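Local coordinates for uncharacterized protein (Xanthomonas campestris pv. campestris, PDB 3HIU) that is of unknown function but belongs to the DUF892 family of the ferritin-like clan and folds as a bundle of long helices that binds a sodium ion, at residues 36-39 / 40-44; 150-153 / 154-158; 54-57 / 58-62. All coordinates share one frame; numbering follows the deposited sequence.

Contact 1. Residues 36-39 / 40-44; sequences PELK and RRIEQ. With EDO (1,2-ethanediol), chain K; EDO (1,2-ethanediol), chain N.
Glu37, Leu38 and Lys39 offer their backbone carbonyls to the N-H groups of Arg41, Ile42 and Glu43 four residues on, the i to i+4 pattern of an alpha helix, and the Glu43 N to Lys39 O bond, at 3.1 Å, is nearly straight (168°). These are the first two and a half turns of helix 36-62 in a ferritin-like helical bundle, opened by Pro36. Arg41 N also makes a weak second bond to Leu38 O, an i to i+3 approach.

On the solvent side a salt bridge links residues three apart: Glu37 OE2 lies 2.6 Å from Arg40 NH2. The two side chains run side by side in the same direction, but their planes are turned 80° against each other, and Glu37 OE1 stays 4.1 Å from Arg40 NH2, so one carboxylate oxygen does the work. Bends at chi2 and chi3 (-68°) of Arg40 carry its guanidinium back to the acid.

Toward helix 124-159, Leu38 and Ile42 form an apolar pair. One turn apart, they point the same way, with Leu38 CD2 4.2 Å from Ile42 CG1; Leu38 reaches Ile151 and Ile42 reaches Met140, both on that helix. Arg41, also buried, sends its guanidinium into a salt bridge with Glu48 and a weaker, long ion pair with Glu139.

Lys39 and Glu43 approach each other at a slant, Lys39 CG being 3.4 Å from Glu43 OE2, while the charged ends do not meet: Lys39 NZ and Glu43 OE2 stand 4.8 Å apart. A 1,2-ethanediol, probably from the crystallisation liquor, bridges the two side chains, taking a hydrogen bond from Lys39 NZ at its O2 and giving one from its O1 to Glu43 OE1, each 2.8 Å long.

Contact 2. Residues 150-153 / 154-158; sequences AIVV and AFLER. With EDO (1,2-ethanediol), chain L.
Val153 and Glu157, one turn apart on helix 124-159, are joined through backbone and side chain alike. Glu157 N donates to Val153 O at 2.9 Å, an almost straight alpha-helical bond (169°), and the two side chains lie next to each other, pointing the same way. Val153 CG1 is the branch that touches: it sits anti to the backbone N (chi1 169°), which leaves it 3.5 Å from Glu157 CD, a methyl against the carboxylate carbon. Beyond CG the Glu157 chain is extended, and Glu157 OE1 accepts from O2 of a 1,2-ethanediol at 2.7 Å; the 2.4 Å between Glu157 OE1 and O1 of the diol is too short to be trusted in detail. That diol probably came from the crystallisation liquor.

Ala154 occupies the next position along the helix. Its N-H is bonded to Ala150 O at 2.9 Å, and its methyl comes back over the same acceptor, CB lying 3.4 Å from Ala150 O. One carbonyl thus receives the N-H and touches the CB of the residue a turn later.

Val152 forms the apolar counterpart with Leu156. These side chains also lie alongside each other, Val152 CG1 meeting Leu156 CD1 at 4.1 Å, while Leu156 N bonds to Val152 O.

The segment belongs to the last helix of the bundle, near its C-terminal end. Ile151 and Phe155 pack on Tyr35 in the loop before helix 36-62, and Ile151 and Val152 reach Val97 and Thr94 of helix 94-120. Val152, Val153 and Leu156 rest against Val116 of the second subunit, and Phe155 against Arg6 of that subunit, so this end of the helix serves the dimer interface as well as the bundle.

Contact 3. Residues 54-57 / 58-62; sequences AGVQ and RCLEL
Gly55 CA lies over one face of the Arg58 guanidinium, 4.3 Å above its plane and displaced toward the rim. Glycine brings only backbone to this spot, and the bend of the arginine at chi3 (-39°) turns the group back along the helix over it. The second pair of flat groups, the Gln57 amide and the Glu61 carboxylate, meets with planes 80° apart. Gln57 NE2 donates to Glu61 OE2 at 2.6 Å in a nearly straight bond (167°); the acceptor lies in the plane of the amide, whereas the donor stands well above that of the carboxylate. Closer to the backbone, Gln57 CG lies 3.5 Å from Glu61 CD, and Glu61 N bonds to Gln57 O at 2.7 Å, so main chain and side chains clasp this i to i+4 pair together.

Val56 O receives Leu60 N at 2.9 Å and, weakly, Cys59 N at 2.8 Å, sharing one acceptor between an alpha-helical and an i to i+3 approach. The side chains of Val56 and Leu60 meet only loosely, Val56 CG1 lying 4.5 Å from Leu60 CD1.

These are the closing turns of helix 36-62. Val56 and Cys59 lie between two partners of the bundle, touching Tyr15 and Leu11 of helix 2-28 and Ile133, Val126 and Ile129 of helix 124-159, while Gln57 and Leu60 meet Ile67 in the following loop.

How the contacts relate
From the N terminus, contact 1 opens helix 36-62, contact 3 finishes it, and contact 2 comes near the end of helix 124-159. All three are local, each within one helix, so none closes a long loop; they follow in series, without nesting or crossing. Contacts 1 and 3 share a helix yet have centres about 27 Å apart. Contacts 1 and 2 touch, Leu38 CG lying 3.5 Å from Ile151 CD1, which joins the start of helix 36-62 to helix 124-159. Contact 3 meets an earlier part of that helix. Contacts 2 and 3, centres about 41 Å apart, lie on opposite sides of the chain's centre.

Contact 1. Residues 36-39 / 40-44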
ATOM      1  N   PRO B  36     -11.340  20.121   3.977  1.00 43.83           N
ATOM      2  CA  PRO B  36     -10.393  21.129   3.493  1.00 45.99           C
ATOM      3  C   PRO B  36      -8.948  20.756   3.827  1.00 46.19           C
ATOM      4  O   PRO B  36      -8.046  21.051   3.046  1.00 47.22           O
ATOM      5  CB  PRO B  36     -10.815  22.399   4.252  1.00 44.81           C
ATOM      6  CG  PRO B  36     -12.240  22.179   4.597  1.00 49.05           C
ATOM      7  CD  PRO B  36     -12.378  20.700   4.845  1.00 43.33           C
ATOM      8  N   GLU B  37      -8.730  20.118   4.972  1.00 45.45           N
ATOM      9  CA  GLU B  37      -7.386  19.741   5.366  1.00 46.67           C
ATOM     10  C   GLU B  37      -6.907  18.673   4.400  1.00 44.50           C
ATOM     11  O   GLU B  37      -5.878  18.826   3.747  1.00 52.01           O
ATOM     12  CB  GLU B  37      -7.374  19.204   6.792  1.00 56.36           C
ATOM     13  CG  GLU B  37      -6.317  19.828   7.687  1.00 69.41           C
ATOM     14  CD  GLU B  37      -6.662  21.255   8.077  1.00 79.58           C
ATOM     15  OE1 GLU B  37      -7.083  21.470   9.236  1.00 79.92           O
ATOM     16  OE2 GLU B  37      -6.527  22.160   7.224  1.00 83.95           O
ATOM     17  N   LEU B  38      -7.671  17.592   4.310  1.00 37.24           N
ATOM     18  CA  LEU B  38      -7.364  16.497   3.403  1.00 34.15           C
ATOM     19  C   LEU B  38      -6.964  17.074   2.063  1.00 34.64           C
ATOM     20  O   LEU B  38      -5.811  16.967   1.645  1.00 35.12           O
ATOM     21  CB  LEU B  38      -8.595  15.620   3.217  1.00 31.08           C
ATOM     22  CG  LEU B  38      -8.471  14.107   3.193  1.00 32.90           C
ATOM     23  CD1 LEU B  38      -9.706  13.558   2.519  1.00 23.83           C
ATOM     24  CD2 LEU B  38      -7.192  13.629   2.495  1.00 36.24           C
ATOM     25  N   LYS B  39      -7.937  17.696   1.407  1.00 29.20           N
ATOM     26  CA  LYS B  39      -7.775  18.263   0.076  1.00 34.35           C
ATOM     27  C   LYS B  39      -6.546  19.161  -0.006  1.00 38.15           C
ATOM     28  O   LYS B  39      -5.730  19.042  -0.930  1.00 35.63           O
ATOM     29  CB  LYS B  39      -9.040  19.043  -0.310  1.00 36.92           C
ATOM     30  CG  LYS B  39      -8.963  19.805  -1.620  1.00 34.92           C
ATOM     31  CD  LYS B  39     -10.239  20.599  -1.839  1.00 43.42           C
ATOM     32  CE  LYS B  39     -10.508  20.818  -3.319  1.00 47.98           C
ATOM     33  NZ  LYS B  39     -11.860  21.398  -3.543  1.00 47.44           N
ATOM     34  N   ARG B  40      -6.426  20.063   0.964  1.00 40.11           N
ATOM     35  CA  ARG B  40      -5.278  20.951   1.066  1.00 41.87           C
ATOM     36  C   ARG B  40      -3.981  20.129   1.024  1.00 44.65           C
ATOM     37  O   ARG B  40      -3.004  20.520   0.378  1.00 46.53           O
ATOM     38  CB  ARG B  40      -5.349  21.750   2.375  1.00 51.80           C
ATOM     39  CG  ARG B  40      -4.457  22.984   2.428  1.00 63.53           C
ATOM     40  CD  ARG B  40      -3.782  23.172   3.800  1.00 70.17           C
ATOM     41  NE  ARG B  40      -4.712  23.503   4.880  1.00 73.68           N
ATOM     42  CZ  ARG B  40      -4.352  24.115   6.005  1.00 75.98           C
ATOM     43  NH1 ARG B  40      -3.085  24.475   6.186  1.00 75.73           N
ATOM     44  NH2 ARG B  40      -5.255  24.382   6.941  1.00 77.91           N
ATOM     45  N   ARG B  41      -3.977  18.986   1.709  1.00 39.50           N
ATOM     46  CA  ARG B  41      -2.773  18.166   1.804  1.00 41.03           C
ATOM     47  C   ARG B  41      -2.408  17.528   0.458  1.00 33.69           C
ATOM     48  O   ARG B  41      -1.277  17.623  -0.014  1.00 34.56           O
ATOM     49  CB  ARG B  41      -2.932  17.085   2.883  1.00 44.44           C
ATOM     50  CG  ARG B  41      -1.606  16.705   3.548  1.00 47.28           C
ATOM     51  CD  ARG B  41      -0.430  17.271   2.754  1.00 50.98           C
ATOM     52  NE  ARG B  41       0.850  16.624   3.036  1.00 55.02           N
ATOM     53  CZ  ARG B  41       1.893  16.647   2.209  1.00 53.58           C
ATOM     54  NH1 ARG B  41       1.811  17.276   1.044  1.00 56.44           N
ATOM     55  NH2 ARG B  41       3.017  16.036   2.540  1.00 50.97           N
ATOM     56  N   ILE B  42      -3.375  16.873  -0.158  1.00 32.95           N
ATOM     57  CA  ILE B  42      -3.128  16.199  -1.415  1.00 31.75           C
ATOM     58  C   ILE B  42      -2.595  17.173  -2.474  1.00 36.22           C
ATOM     59  O   ILE B  42      -1.672  16.840  -3.223  1.00 38.34           O
ATOM     60  CB  ILE B  42      -4.393  15.499  -1.891  1.00 29.63           C
ATOM     61  CG1 ILE B  42      -4.845  14.499  -0.832  1.00 28.45           C
ATOM     62  CG2 ILE B  42      -4.145  14.802  -3.207  1.00 32.20           C
ATOM     63  CD1 ILE B  42      -3.912  13.317  -0.702  1.00 32.12           C
ATOM     64  N   GLU B  43      -3.165  18.376  -2.522  1.00 34.75           N
ATOM     65  CA  GLU B  43      -2.723  19.414  -3.469  1.00 34.13           C
ATOM     66  C   GLU B  43      -1.225  19.698  -3.329  1.00 33.60           C
ATOM     67  O   GLU B  43      -0.492  19.751  -4.316  1.00 32.22           O
ATOM     68  CB  GLU B  43      -3.539  20.710  -3.289  1.00 31.42           C
ATOM     69  CG  GLU B  43      -4.881  20.726  -4.031  1.00 37.28           C
ATOM     70  CD  GLU B  43      -5.894  21.760  -3.499  1.00 47.68           C
ATOM     71  OE1 GLU B  43      -5.523  22.694  -2.744  1.00 41.56           O
ATOM     72  OE2 GLU B  43      -7.086  21.631  -3.850  1.00 57.81           O
ATOM     73  N   GLN B  44      -0.786  19.866  -2.086  1.00 37.77           N
ATOM     74  CA  GLN B  44       0.619  20.079  -1.765  1.00 43.03           C
ATOM     75  C   GLN B  44       1.486  18.907  -2.200  1.00 39.35           C
ATOM     76  O   GLN B  44       2.652  19.093  -2.557  1.00 33.76           O
ATOM     77  CB  GLN B  44       0.778  20.295  -0.263  1.00 53.85           C
ATOM     78  CG  GLN B  44       2.216  20.354   0.223  1.00 61.38           C
ATOM     79  CD  GLN B  44       2.298  20.457   1.735  1.00 68.95           C
ATOM     80  OE1 GLN B  44       1.277  20.600   2.412  1.00 69.06           O
ATOM     81  NE2 GLN B  44       3.511  20.384   2.272  1.00 72.80           N
TER
HETATM   82  C1  EDO K   3      -9.668  16.031   7.076  1.00 36.06           C
HETATM   83  O1  EDO K   3      -8.302  16.038   6.679  1.00 41.64           O
HETATM   84  C2  EDO K   3     -10.096  17.470   7.339  1.00 38.48           C
HETATM   85  O2  EDO K   3     -10.009  18.210   6.123  1.00 38.00           O
HETATM   86  C1  EDO N 172      -9.094  23.653  -2.831  1.00 48.77           C
HETATM   87  O1  EDO N 172      -7.870  24.245  -2.374  1.00 53.71           O
HETATM   88  C2  EDO N 172     -10.271  24.580  -2.586  1.00 42.20           C
HETATM   89  O2  EDO N 172     -11.372  23.760  -2.211  1.00 45.43           O

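Contact 2. Residues 150-153 / 154-158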
ATOM      1  N   ALA B 150     -10.906  10.598  11.664  1.00 36.17           N
ATOM      2  CA  ALA B 150     -11.891  11.694  11.655  1.00 34.93           C
ATOM      3  C   ALA B 150     -12.678  11.695  10.354  1.00 39.53           C
ATOM      4  O   ALA B 150     -13.897  11.898  10.352  1.00 39.97           O
ATOM      5  CB  ALA B 150     -11.210  13.050  11.848  1.00 30.14           C
ATOM      6  N   ILE B 151     -11.967  11.453   9.250  1.00 40.07           N
ATOM      7  CA  ILE B 151     -12.571  11.436   7.921  1.00 31.48           C
ATOM      8  C   ILE B 151     -13.615  10.345   7.817  1.00 37.99           C
ATOM      9  O   ILE B 151     -14.683  10.555   7.242  1.00 43.84           O
ATOM     10  CB  ILE B 151     -11.545  11.209   6.838  1.00 31.00           C
ATOM     11  CG1 ILE B 151     -10.553  12.375   6.808  1.00 30.11           C
ATOM     12  CG2 ILE B 151     -12.254  11.065   5.503  1.00 33.83           C
ATOM     13  CD1 ILE B 151      -9.354  12.156   5.899  1.00 24.74           C
ATOM     14  N   VAL B 152     -13.302   9.180   8.379  1.00 34.31           N
ATOM     15  CA  VAL B 152     -14.243   8.063   8.406  1.00 35.35           C
ATOM     16  C   VAL B 152     -15.502   8.398   9.215  1.00 37.21           C
ATOM     17  O   VAL B 152     -16.634   8.228   8.745  1.00 37.33           O
ATOM     18  CB  VAL B 152     -13.587   6.799   8.981  1.00 30.31           C
ATOM     19  CG1 VAL B 152     -14.632   5.722   9.192  1.00 33.70           C
ATOM     20  CG2 VAL B 152     -12.501   6.306   8.048  1.00 28.05           C
ATOM     21  N   VAL B 153     -15.293   8.885  10.432  1.00 33.72           N
ATOM     22  CA  VAL B 153     -16.380   9.207  11.332  1.00 36.89           C
ATOM     23  C   VAL B 153     -17.300  10.255  10.727  1.00 42.20           C
ATOM     24  O   VAL B 153     -18.509  10.049  10.624  1.00 42.40           O
ATOM     25  CB  VAL B 153     -15.831   9.715  12.651  1.00 33.66           C
ATOM     26  CG1 VAL B 153     -16.946  10.307  13.489  1.00 35.89           C
ATOM     27  CG2 VAL B 153     -15.132   8.573  13.373  1.00 32.04           C
ATOM     28  N   ALA B 154     -16.720  11.375  10.318  1.00 44.44           N
ATOM     29  CA  ALA B 154     -17.500  12.444   9.710  1.00 45.01           C
ATOM     30  C   ALA B 154     -18.293  11.906   8.535  1.00 44.15           C
ATOM     31  O   ALA B 154     -19.427  12.313   8.299  1.00 46.53           O
ATOM     32  CB  ALA B 154     -16.602  13.582   9.270  1.00 44.96           C
ATOM     33  N   PHE B 155     -17.695  10.985   7.792  1.00 41.51           N
ATOM     34  CA  PHE B 155     -18.403  10.400   6.669  1.00 43.27           C
ATOM     35  C   PHE B 155     -19.654   9.693   7.180  1.00 41.97           C
ATOM     36  O   PHE B 155     -20.763   9.868   6.643  1.00 37.73           O
ATOM     37  CB  PHE B 155     -17.524   9.401   5.912  1.00 40.15           C
ATOM     38  CG  PHE B 155     -18.279   8.628   4.879  1.00 40.79           C
ATOM     39  CD1 PHE B 155     -18.394   9.108   3.587  1.00 38.34           C
ATOM     40  CD2 PHE B 155     -18.924   7.445   5.212  1.00 42.51           C
ATOM     41  CE1 PHE B 155     -19.119   8.411   2.643  1.00 40.57           C
ATOM     42  CE2 PHE B 155     -19.649   6.744   4.273  1.00 39.70           C
ATOM     43  CZ  PHE B 155     -19.749   7.227   2.987  1.00 38.92           C
ATOM     44  N   LEU B 156     -19.459   8.892   8.223  1.00 35.32           N
ATOM     45  CA  LEU B 156     -20.539   8.089   8.777  1.00 42.14           C
ATOM     46  C   LEU B 156     -21.672   8.974   9.304  1.00 45.25           C
ATOM     47  O   LEU B 156     -22.816   8.827   8.880  1.00 44.38           O
ATOM     48  CB  LEU B 156     -20.003   7.151   9.868  1.00 40.43           C
ATOM     49  CG  LEU B 156     -19.021   6.068   9.397  1.00 38.37           C
ATOM     50  CD1 LEU B 156     -18.423   5.287  10.569  1.00 33.83           C
ATOM     51  CD2 LEU B 156     -19.691   5.126   8.401  1.00 38.11           C
ATOM     52  N   GLU B 157     -21.334   9.898  10.208  1.00 42.95           N
ATOM     53  CA  GLU B 157     -22.296  10.806  10.826  1.00 40.67           C
ATOM     54  C   GLU B 157     -23.054  11.619   9.797  1.00 40.06           C
ATOM     55  O   GLU B 157     -24.242  11.888   9.961  1.00 46.37           O
ATOM     56  CB  GLU B 157     -21.578  11.746  11.785  1.00 42.04           C
ATOM     57  CG  GLU B 157     -20.911  11.022  12.938  1.00 45.12           C
ATOM     58  CD  GLU B 157     -20.057  11.941  13.794  1.00 51.49           C
ATOM     59  OE1 GLU B 157     -19.495  12.918  13.251  1.00 47.72           O
ATOM     60  OE2 GLU B 157     -19.947  11.680  15.013  1.00 54.64           O
ATOM     61  N   ARG B 158     -22.351  12.010   8.740  1.00 38.91           N
ATOM     62  CA  ARG B 158     -22.932  12.756   7.625  1.00 39.41           C
ATOM     63  C   ARG B 158     -23.894  11.884   6.810  1.00 48.12           C
ATOM     64  O   ARG B 158     -25.006  12.306   6.484  1.00 56.25           O
ATOM     65  CB  ARG B 158     -21.805  13.296   6.736  1.00 37.47           C
ATOM     66  CG  ARG B 158     -22.207  14.318   5.692  1.00 39.46           C
ATOM     67  CD  ARG B 158     -20.961  14.921   5.000  1.00 43.62           C
ATOM     68  NE  ARG B 158     -20.433  16.087   5.706  1.00 42.49           N
ATOM     69  CZ  ARG B 158     -19.213  16.188   6.232  1.00 40.14           C
ATOM     70  NH1 ARG B 158     -18.340  15.187   6.123  1.00 37.61           N
ATOM     71  NH2 ARG B 158     -18.862  17.315   6.857  1.00 36.56           N
TER
HETATM   72  C1  EDO L 170     -16.868  15.016  14.267  1.00 31.36           C
HETATM   73  O1  EDO L 170     -17.627  14.406  13.213  1.00 30.84           O
HETATM   74  C2  EDO L 170     -17.562  14.830  15.608  1.00 30.35           C
HETATM   75  O2  EDO L 170     -18.285  13.594  15.594  1.00 33.77           O

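Contact 3. Residues 54-57 / 58-62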
ATOM      1  N   ALA B  54      10.891  14.441 -11.315  1.00 47.82           N
ATOM      2  CA  ALA B  54      11.848  15.348 -11.934  1.00 45.75           C
ATOM      3  C   ALA B  54      13.210  15.142 -11.292  1.00 44.10           C
ATOM      4  O   ALA B  54      14.245  15.349 -11.920  1.00 45.68           O
ATOM      5  CB  ALA B  54      11.405  16.779 -11.778  1.00 47.37           C
ATOM      6  N   GLY B  55      13.206  14.744 -10.025  1.00 40.30           N
ATOM      7  CA  GLY B  55      14.440  14.385  -9.353  1.00 38.08           C
ATOM      8  C   GLY B  55      14.886  13.018  -9.827  1.00 35.36           C
ATOM      9  O   GLY B  55      16.068  12.772 -10.061  1.00 42.02           O
ATOM     10  N   VAL B  56      13.926  12.119  -9.975  1.00 28.75           N
ATOM     11  CA  VAL B  56      14.218  10.807 -10.486  1.00 26.94           C
ATOM     12  C   VAL B  56      14.812  10.944 -11.883  1.00 31.99           C
ATOM     13  O   VAL B  56      15.784  10.264 -12.230  1.00 25.39           O
ATOM     14  CB  VAL B  56      12.949   9.929 -10.521  1.00 30.31           C
ATOM     15  CG1 VAL B  56      13.256   8.590 -11.135  1.00 33.07           C
ATOM     16  CG2 VAL B  56      12.404   9.735  -9.133  1.00 25.70           C
ATOM     17  N   GLN B  57      14.247  11.842 -12.688  1.00 34.82           N
ATOM     18  CA  GLN B  57      14.663  11.951 -14.092  1.00 35.05           C
ATOM     19  C   GLN B  57      16.077  12.484 -14.213  1.00 40.99           C
ATOM     20  O   GLN B  57      16.824  12.073 -15.102  1.00 45.00           O
ATOM     21  CB  GLN B  57      13.729  12.842 -14.902  1.00 35.25           C
ATOM     22  CG  GLN B  57      14.422  13.471 -16.093  1.00 40.04           C
ATOM     23  CD  GLN B  57      13.464  13.917 -17.168  1.00 48.86           C
ATOM     24  OE1 GLN B  57      12.248  13.832 -17.006  1.00 53.01           O
ATOM     25  NE2 GLN B  57      14.008  14.393 -18.281  1.00 52.55           N
ATOM     26  N   ARG B  58      16.434  13.412 -13.331  1.00 38.11           N
ATOM     27  CA  ARG B  58      17.810  13.857 -13.240  1.00 41.86           C
ATOM     28  C   ARG B  58      18.732  12.667 -12.969  1.00 48.50           C
ATOM     29  O   ARG B  58      19.876  12.626 -13.443  1.00 52.00           O
ATOM     30  CB  ARG B  58      17.957  14.911 -12.153  1.00 40.00           C
ATOM     31  CG  ARG B  58      17.224  16.196 -12.470  1.00 46.11           C
ATOM     32  CD  ARG B  58      17.922  17.396 -11.843  1.00 50.48           C
ATOM     33  NE  ARG B  58      18.425  17.089 -10.505  1.00 56.75           N
ATOM     34  CZ  ARG B  58      17.808  17.411  -9.370  1.00 56.10           C
ATOM     35  NH1 ARG B  58      18.349  17.082  -8.203  1.00 46.19           N
ATOM     36  NH2 ARG B  58      16.653  18.068  -9.399  1.00 62.16           N
ATOM     37  N   CYS B  59      18.221  11.695 -12.216  1.00 41.68           N
ATOM     38  CA  CYS B  59      18.974  10.483 -11.904  1.00 35.71           C
ATOM     39  C   CYS B  59      19.033   9.523 -13.091  1.00 35.00           C
ATOM     40  O   CYS B  59      19.993   8.771 -13.248  1.00 41.37           O
ATOM     41  CB  CYS B  59      18.376   9.778 -10.684  1.00 34.96           C
ATOM     42  SG  CYS B  59      18.674  10.606  -9.103  1.00 41.27           S
ATOM     43  N   LEU B  60      18.006   9.550 -13.930  1.00 31.02           N
ATOM     44  CA  LEU B  60      17.998   8.722 -15.132  1.00 34.75           C
ATOM     45  C   LEU B  60      18.859   9.352 -16.232  1.00 33.78           C
ATOM     46  O   LEU B  60      19.501   8.651 -17.017  1.00 32.49           O
ATOM     47  CB  LEU B  60      16.564   8.484 -15.626  1.00 34.43           C
ATOM     48  CG  LEU B  60      15.781   7.329 -14.984  1.00 28.15           C
ATOM     49  CD1 LEU B  60      14.284   7.424 -15.306  1.00 24.86           C
ATOM     50  CD2 LEU B  60      16.355   5.972 -15.412  1.00 24.95           C
ATOM     51  N   GLU B  61      18.874  10.680 -16.278  1.00 32.01           N
ATOM     52  CA  GLU B  61      19.722  11.395 -17.222  1.00 35.65           C
ATOM     53  C   GLU B  61      21.200  11.241 -16.857  1.00 38.99           C
ATOM     54  O   GLU B  61      22.047  11.076 -17.730  1.00 45.82           O
ATOM     55  CB  GLU B  61      19.302  12.867 -17.304  1.00 36.49           C
ATOM     56  CG  GLU B  61      17.954  13.042 -17.993  1.00 40.52           C
ATOM     57  CD  GLU B  61      17.346  14.421 -17.820  1.00 42.36           C
ATOM     58  OE1 GLU B  61      17.637  15.089 -16.807  1.00 49.47           O
ATOM     59  OE2 GLU B  61      16.561  14.831 -18.698  1.00 38.65           O
ATOM     60  N   LEU B  62      21.498  11.273 -15.564  1.00 39.69           N
ATOM     61  CA  LEU B  62      22.859  11.054 -15.085  1.00 43.69           C
ATOM     62  C   LEU B  62      23.466   9.696 -15.484  1.00 46.29           C
ATOM     63  O   LEU B  62      24.618   9.634 -15.921  1.00 50.67           O
ATOM     64  CB  LEU B  62      22.927  11.211 -13.560  1.00 43.66           C
ATOM     65  CG  LEU B  62      24.165  10.587 -12.898  1.00 45.34           C
ATOM     66  CD1 LEU B  62      25.434  11.356 -13.297  1.00 51.51           C
ATOM     67  CD2 LEU B  62      24.032  10.489 -11.375  1.00 38.69           C
TER